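Local coordinates for aldehyde dehydrogenase (Bartonella henselae, PDB 3I44), which probably oxidises aldehydes to carboxylic acids with a nicotinamide cofactor, at residues Tyr98-Glu112 and Ile199-Glu213. The protein carries 1 engineered substitution. Numbering follows the deposited sequence.
Sequences YEKRSSDMAKTISME and IAPLSAMLFAEILDE. With NA (sodium ion), chain B.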
loop_
_atom_site.group_PDB
_atom_site.type_symbol
_atom_site.label_atom_id
_atom_site.label_comp_id
_atom_site.label_asym_id
_atom_site.label_seq_id
_atom_site.Cartn_x
_atom_site.Cartn_y
_atom_site.Cartn_z
ATOM N N TYR A 98 -31.194 -7.453 1.554
ATOM C CA TYR A 98 -30.813 -6.429 2.530
ATOM C C TYR A 98 -31.941 -5.457 2.791
ATOM O O TYR A 98 -32.251 -5.177 3.955
ATOM C CB TYR A 98 -29.572 -5.673 2.066
ATOM C CG TYR A 98 -28.965 -4.685 3.052
ATOM C CD1 TYR A 98 -27.900 -5.058 3.905
ATOM C CD2 TYR A 98 -29.407 -3.372 3.101
ATOM C CE1 TYR A 98 -27.309 -4.118 4.785
ATOM C CE2 TYR A 98 -28.837 -2.453 3.963
ATOM C CZ TYR A 98 -27.794 -2.831 4.809
ATOM O OH TYR A 98 -27.263 -1.880 5.653
ATOM N N GLU A 99 -32.587 -4.980 1.720
ATOM C CA GLU A 99 -33.718 -4.066 1.870
ATOM C C GLU A 99 -34.888 -4.768 2.565
ATOM O O GLU A 99 -35.540 -4.177 3.450
ATOM C CB GLU A 99 -34.176 -3.421 0.542
ATOM C CG GLU A 99 -33.282 -2.348 -0.037
ATOM C CD GLU A 99 -33.139 -1.082 0.827
ATOM O OE1 GLU A 99 -33.839 -0.926 1.859
ATOM O OE2 GLU A 99 -32.315 -0.210 0.453
ATOM N N LYS A 100 -35.145 -6.019 2.196
ATOM C CA LYS A 100 -36.220 -6.780 2.843
ATOM C C LYS A 100 -35.970 -6.895 4.348
ATOM O O LYS A 100 -36.899 -6.829 5.137
ATOM C CB LYS A 100 -36.402 -8.169 2.223
ATOM C CG LYS A 100 -37.513 -9.019 2.913
ATOM C CD LYS A 100 -37.834 -10.300 2.142
ATOM C CE LYS A 100 -36.659 -11.269 2.199
ATOM N NZ LYS A 100 -36.975 -12.633 1.663
ATOM N N ARG A 101 -34.711 -6.983 4.761
ATOM C CA ARG A 101 -34.418 -7.177 6.180
ATOM C C ARG A 101 -33.975 -5.911 6.900
ATOM O O ARG A 101 -33.462 -5.974 8.029
ATOM C CB ARG A 101 -33.397 -8.301 6.307
ATOM C CG ARG A 101 -33.954 -9.612 5.794
ATOM C CD ARG A 101 -34.403 -10.497 6.927
ATOM N NE ARG A 101 -33.557 -11.663 7.021
ATOM C CZ ARG A 101 -33.321 -12.369 8.127
ATOM N NH1 ARG A 101 -32.511 -13.405 8.038
ATOM N NH2 ARG A 101 -33.847 -12.049 9.306
ATOM N N SER A 102 -34.227 -4.756 6.284
ATOM C CA SER A 102 -33.678 -3.518 6.780
ATOM C C SER A 102 -34.147 -3.157 8.190
ATOM O O SER A 102 -33.359 -2.633 8.980
ATOM C CB SER A 102 -33.920 -2.338 5.806
ATOM O OG SER A 102 -35.258 -2.284 5.345
ATOM N N SER A 103 -35.402 -3.420 8.528
ATOM C CA SER A 103 -35.810 -3.022 9.869
ATOM C C SER A 103 -35.336 -4.036 10.938
ATOM O O SER A 103 -35.087 -3.638 12.053
ATOM C CB SER A 103 -37.301 -2.691 9.938
ATOM O OG SER A 103 -38.032 -3.799 9.507
ATOM N N ASP A 104 -35.141 -5.306 10.585
ATOM C CA ASP A 104 -34.421 -6.259 11.452
ATOM C C ASP A 104 -33.002 -5.769 11.695
ATOM O O ASP A 104 -32.475 -5.835 12.808
ATOM C CB ASP A 104 -34.337 -7.665 10.800
ATOM C CG ASP A 104 -35.649 -8.434 10.863
ATOM O OD1 ASP A 104 -36.504 -8.083 11.697
ATOM O OD2 ASP A 104 -35.820 -9.390 10.069
ATOM N N MET A 105 -32.381 -5.240 10.644
ATOM C CA MET A 105 -31.011 -4.732 10.747
ATOM C C MET A 105 -30.904 -3.493 11.632
ATOM O O MET A 105 -30.004 -3.406 12.506
ATOM C CB MET A 105 -30.443 -4.462 9.340
ATOM C CG MET A 105 -28.973 -4.030 9.327
ATOM S SD MET A 105 -27.865 -5.328 9.875
ATOM C CE MET A 105 -27.864 -6.452 8.465
ATOM N N ALA A 106 -31.822 -2.541 11.425
ATOM C CA ALA A 106 -31.900 -1.358 12.280
ATOM C C ALA A 106 -32.070 -1.709 13.771
ATOM O O ALA A 106 -31.411 -1.142 14.640
ATOM C CB ALA A 106 -33.051 -0.441 11.819
ATOM N N LYS A 107 -32.998 -2.600 14.075
ATOM C CA LYS A 107 -33.237 -3.012 15.474
ATOM C C LYS A 107 -31.994 -3.698 16.072
ATOM O O LYS A 107 -31.631 -3.432 17.218
ATOM C CB LYS A 107 -34.484 -3.925 15.576
ATOM N N THR A 108 -31.331 -4.542 15.275
ATOM C CA THR A 108 -30.139 -5.269 15.713
ATOM C C THR A 108 -29.007 -4.276 16.029
ATOM O O THR A 108 -28.385 -4.324 17.103
ATOM C CB THR A 108 -29.700 -6.243 14.678
ATOM O OG1 THR A 108 -30.762 -7.158 14.395
ATOM C CG2 THR A 108 -28.454 -7.024 15.114
ATOM N N ILE A 109 -28.776 -3.338 15.114
ATOM C CA ILE A 109 -27.737 -2.335 15.325
ATOM C C ILE A 109 -28.027 -1.473 16.545
ATOM O O ILE A 109 -27.149 -1.282 17.395
ATOM C CB ILE A 109 -27.529 -1.451 14.086
ATOM C CG1 ILE A 109 -26.939 -2.311 12.939
ATOM C CG2 ILE A 109 -26.645 -0.236 14.466
ATOM C CD1 ILE A 109 -26.821 -1.589 11.543
ATOM N N SER A 110 -29.263 -0.965 16.631
ATOM C CA SER A 110 -29.698 -0.164 17.781
ATOM C C SER A 110 -29.425 -0.910 19.099
ATOM O O SER A 110 -28.796 -0.372 20.023
ATOM C CB SER A 110 -31.196 0.145 17.664
ATOM O OG SER A 110 -31.608 1.062 18.642
ATOM N N MET A 111 -29.873 -2.155 19.154
ATOM C CA MET A 111 -29.701 -2.976 20.360
ATOM C C MET A 111 -28.257 -3.220 20.775
ATOM O O MET A 111 -27.932 -3.065 21.944
ATOM C CB MET A 111 -30.390 -4.339 20.184
ATOM C CG MET A 111 -30.151 -5.298 21.337
ATOM S SD MET A 111 -31.214 -6.773 21.210
ATOM C CE MET A 111 -30.309 -7.801 20.095
ATOM N N GLU A 112 -27.406 -3.613 19.825
ATOM C CA GLU A 112 -26.014 -4.039 20.107
ATOM C C GLU A 112 -25.029 -2.889 20.319
ATOM O O GLU A 112 -24.055 -3.056 21.055
ATOM C CB GLU A 112 -25.506 -4.983 18.993
ATOM C CG GLU A 112 -25.159 -4.265 17.673
ATOM C CD GLU A 112 -24.688 -5.191 16.524
ATOM O OE1 GLU A 112 -24.657 -6.399 16.713
ATOM O OE2 GLU A 112 -24.290 -4.679 15.444
ATOM N N ILE A 199 -17.941 -6.696 20.230
ATOM C CA ILE A 199 -18.938 -5.951 20.997
ATOM C C ILE A 199 -20.171 -5.544 20.189
ATOM O O ILE A 199 -21.132 -5.069 20.787
ATOM C CB ILE A 199 -18.342 -4.764 21.784
ATOM C CG1 ILE A 199 -17.999 -3.605 20.894
ATOM C CG2 ILE A 199 -17.051 -5.200 22.620
ATOM C CD1 ILE A 199 -17.569 -2.351 21.688
ATOM N N ALA A 200 -20.169 -5.740 18.861
ATOM C CA ALA A 200 -21.370 -5.486 18.023
ATOM C C ALA A 200 -21.395 -6.412 16.798
ATOM O O ALA A 200 -21.327 -5.943 15.650
ATOM C CB ALA A 200 -21.399 -4.010 17.564
ATOM N N PRO A 201 -21.434 -7.743 17.027
ATOM C CA PRO A 201 -21.291 -8.712 15.946
ATOM C C PRO A 201 -22.604 -9.118 15.292
ATOM O O PRO A 201 -22.594 -9.739 14.216
ATOM C CB PRO A 201 -20.731 -9.933 16.679
ATOM C CG PRO A 201 -21.446 -9.899 17.952
ATOM C CD PRO A 201 -21.560 -8.418 18.327
ATOM N N LEU A 202 -23.715 -8.824 15.947
ATOM C CA LEU A 202 -24.991 -9.353 15.509
ATOM C C LEU A 202 -25.401 -8.829 14.118
ATOM O O LEU A 202 -25.947 -9.578 13.312
ATOM C CB LEU A 202 -26.086 -9.100 16.551
ATOM C CG LEU A 202 -25.899 -9.680 17.970
ATOM C CD1 LEU A 202 -27.057 -9.257 18.854
ATOM C CD2 LEU A 202 -25.726 -11.210 18.001
ATOM N N SER A 203 -25.090 -7.571 13.826
ATOM C CA SER A 203 -25.458 -6.998 12.545
ATOM C C SER A 203 -24.765 -7.756 11.423
ATOM O O SER A 203 -25.398 -8.077 10.433
ATOM C CB SER A 203 -25.171 -5.500 12.498
ATOM O OG SER A 203 -23.877 -5.171 12.965
ATOM N N ALA A 204 -23.476 -8.057 11.614
ATOM C CA ALA A 204 -22.671 -8.863 10.684
ATOM C C ALA A 204 -23.201 -10.272 10.532
ATOM O O ALA A 204 -23.228 -10.838 9.443
ATOM C CB ALA A 204 -21.190 -8.885 11.122
ATOM N N MET A 205 -23.652 -10.847 11.633
ATOM C CA MET A 205 -24.232 -12.203 11.566
ATOM C C MET A 205 -25.522 -12.192 10.754
ATOM O O MET A 205 -25.779 -13.099 9.981
ATOM C CB MET A 205 -24.454 -12.754 12.984
ATOM C CG MET A 205 -23.113 -12.936 13.674
ATOM S SD MET A 205 -23.216 -13.554 15.344
ATOM C CE MET A 205 -23.661 -15.279 15.047
ATOM N N LEU A 206 -26.340 -11.163 10.920
ATOM C CA LEU A 206 -27.541 -11.005 10.064
ATOM C C LEU A 206 -27.128 -10.780 8.585
ATOM O O LEU A 206 -27.745 -11.327 7.675
ATOM C CB LEU A 206 -28.440 -9.868 10.580
ATOM C CG LEU A 206 -29.678 -9.457 9.758
ATOM C CD1 LEU A 206 -30.606 -10.682 9.438
ATOM C CD2 LEU A 206 -30.459 -8.290 10.498
ATOM N N PHE A 207 -26.074 -10.008 8.354
ATOM C CA PHE A 207 -25.551 -9.818 7.002
ATOM C C PHE A 207 -25.141 -11.165 6.418
ATOM O O PHE A 207 -25.416 -11.458 5.242
ATOM C CB PHE A 207 -24.382 -8.838 6.990
ATOM C CG PHE A 207 -23.903 -8.486 5.619
ATOM C CD1 PHE A 207 -24.586 -7.550 4.853
ATOM C CD2 PHE A 207 -22.786 -9.085 5.086
ATOM C CE1 PHE A 207 -24.157 -7.210 3.568
ATOM C CE2 PHE A 207 -22.335 -8.746 3.807
ATOM C CZ PHE A 207 -23.022 -7.803 3.057
ATOM N N ALA A 208 -24.539 -12.005 7.261
ATOM C CA ALA A 208 -24.229 -13.380 6.872
ATOM C C ALA A 208 -25.477 -14.116 6.417
ATOM O O ALA A 208 -25.438 -14.797 5.405
ATOM C CB ALA A 208 -23.536 -14.150 8.007
ATOM N N GLU A 209 -26.560 -14.013 7.185
ATOM C CA GLU A 209 -27.830 -14.632 6.783
ATOM C C GLU A 209 -28.360 -14.073 5.470
ATOM O O GLU A 209 -28.992 -14.788 4.713
ATOM C CB GLU A 209 -28.913 -14.431 7.840
ATOM C CG GLU A 209 -28.672 -15.145 9.152
ATOM C CD GLU A 209 -29.805 -14.865 10.155
ATOM O OE1 GLU A 209 -30.974 -14.845 9.761
ATOM O OE2 GLU A 209 -29.538 -14.605 11.321
ATOM N N ILE A 210 -28.189 -12.769 5.250
ATOM C CA ILE A 210 -28.563 -12.162 3.970
ATOM C C ILE A 210 -27.831 -12.853 2.816
ATOM O O ILE A 210 -28.471 -13.259 1.837
ATOM C CB ILE A 210 -28.382 -10.659 4.002
ATOM C CG1 ILE A 210 -29.440 -10.071 4.946
ATOM C CG2 ILE A 210 -28.561 -10.001 2.591
ATOM C CD1 ILE A 210 -29.158 -8.637 5.447
ATOM N N LEU A 211 -26.519 -13.067 2.971
ATOM C CA LEU A 211 -25.677 -13.624 1.916
ATOM C C LEU A 211 -26.027 -15.097 1.682
ATOM O O LEU A 211 -26.041 -15.593 0.570
ATOM C CB LEU A 211 -24.175 -13.481 2.243
ATOM C CG LEU A 211 -23.526 -12.253 1.597
ATOM C CD1 LEU A 211 -24.235 -10.958 2.016
ATOM C CD2 LEU A 211 -22.035 -12.210 1.945
ATOM N N ASP A 212 -26.368 -15.772 2.754
ATOM C CA ASP A 212 -26.760 -17.162 2.669
ATOM C C ASP A 212 -28.080 -17.300 1.904
ATOM O O ASP A 212 -28.210 -18.158 1.061
ATOM C CB ASP A 212 -26.900 -17.694 4.078
ATOM C CG ASP A 212 -27.272 -19.152 4.112
ATOM O OD1 ASP A 212 -26.564 -19.971 3.529
ATOM O OD2 ASP A 212 -28.261 -19.455 4.764
ATOM N N GLU A 213 -29.047 -16.429 2.208
ATOM C CA GLU A 213 -30.340 -16.406 1.508
ATOM C C GLU A 213 -30.170 -16.020 0.028
ATOM O O GLU A 213 -30.945 -16.450 -0.830
ATOM C CB GLU A 213 -31.312 -15.456 2.202
ATOM C CG GLU A 213 -32.748 -15.502 1.618
ATOM C CD GLU A 213 -33.773 -14.616 2.346
ATOM O OE1 GLU A 213 -34.866 -14.401 1.768
ATOM O OE2 GLU A 213 -33.499 -14.127 3.470
HETATM NA NA NA B . -22.556 -4.306 22.452
HETATM O O HOH W 1 -31.691 -13.511 5.215
HETATM O O HOH W 2 -21.544 -3.063 23.694
HETATM O O HOH W 3 -20.994 -5.859 23.932
#
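E112 reaches from helix 102-112 to the start of helix 202-213, an antiparallel helix pair (axes 9.2 Å apart at 158°) in the Rossmann-like cofactor domain of the aldehyde dehydrogenase fold. Its CG sits between the backbone N and the carbonyl carbon (chi1 75°), and the extended chain beyond delivers the carboxylate to the other helix's first turn. OE2 takes the S203 hydroxyl on its syn lone pair, OG to OE2 2.6 Å, while OE1 accepts S203 N at 3.1 Å on the syn side but tilted out of the carboxylate plane, and L202 N more weakly. The S203 hydroxyl and two backbone N-H groups thus hold this buried carboxylate and probably stabilise its negative charge.

The T108 methyl CG2 presses tightly on L202 CB. M105 packs obliquely against L206, CE 3.7 Å from L206 CG; bends at chi2 and chi3 turn the methyl back toward the partner helix, where it also meets I210 CD1. Y98 CD1 touches I210 CD1, and the Y98 and F207 rings meet edge to edge through their CD1 atoms; Y98 OH is hydrogen-bonded to T125 O on helix 117-141.

L206 CD1 sits 3.4 Å over the centre of the R101 guanidinium. R101 NH1 points at E209 OE1 (2.7 Å), in the guanidinium plane but above the carboxylate, the two planes 54° apart; NH2 pairs weakly with D104 OD2. A water joins R101 NH1 to E213 OE2, and K100 NZ bridges to E213 OE1. At the E112 end, the backbone oxygens of E112, I199 and I46 bind a sodium ion, the I199 O–sodium distance being 2.3 Å.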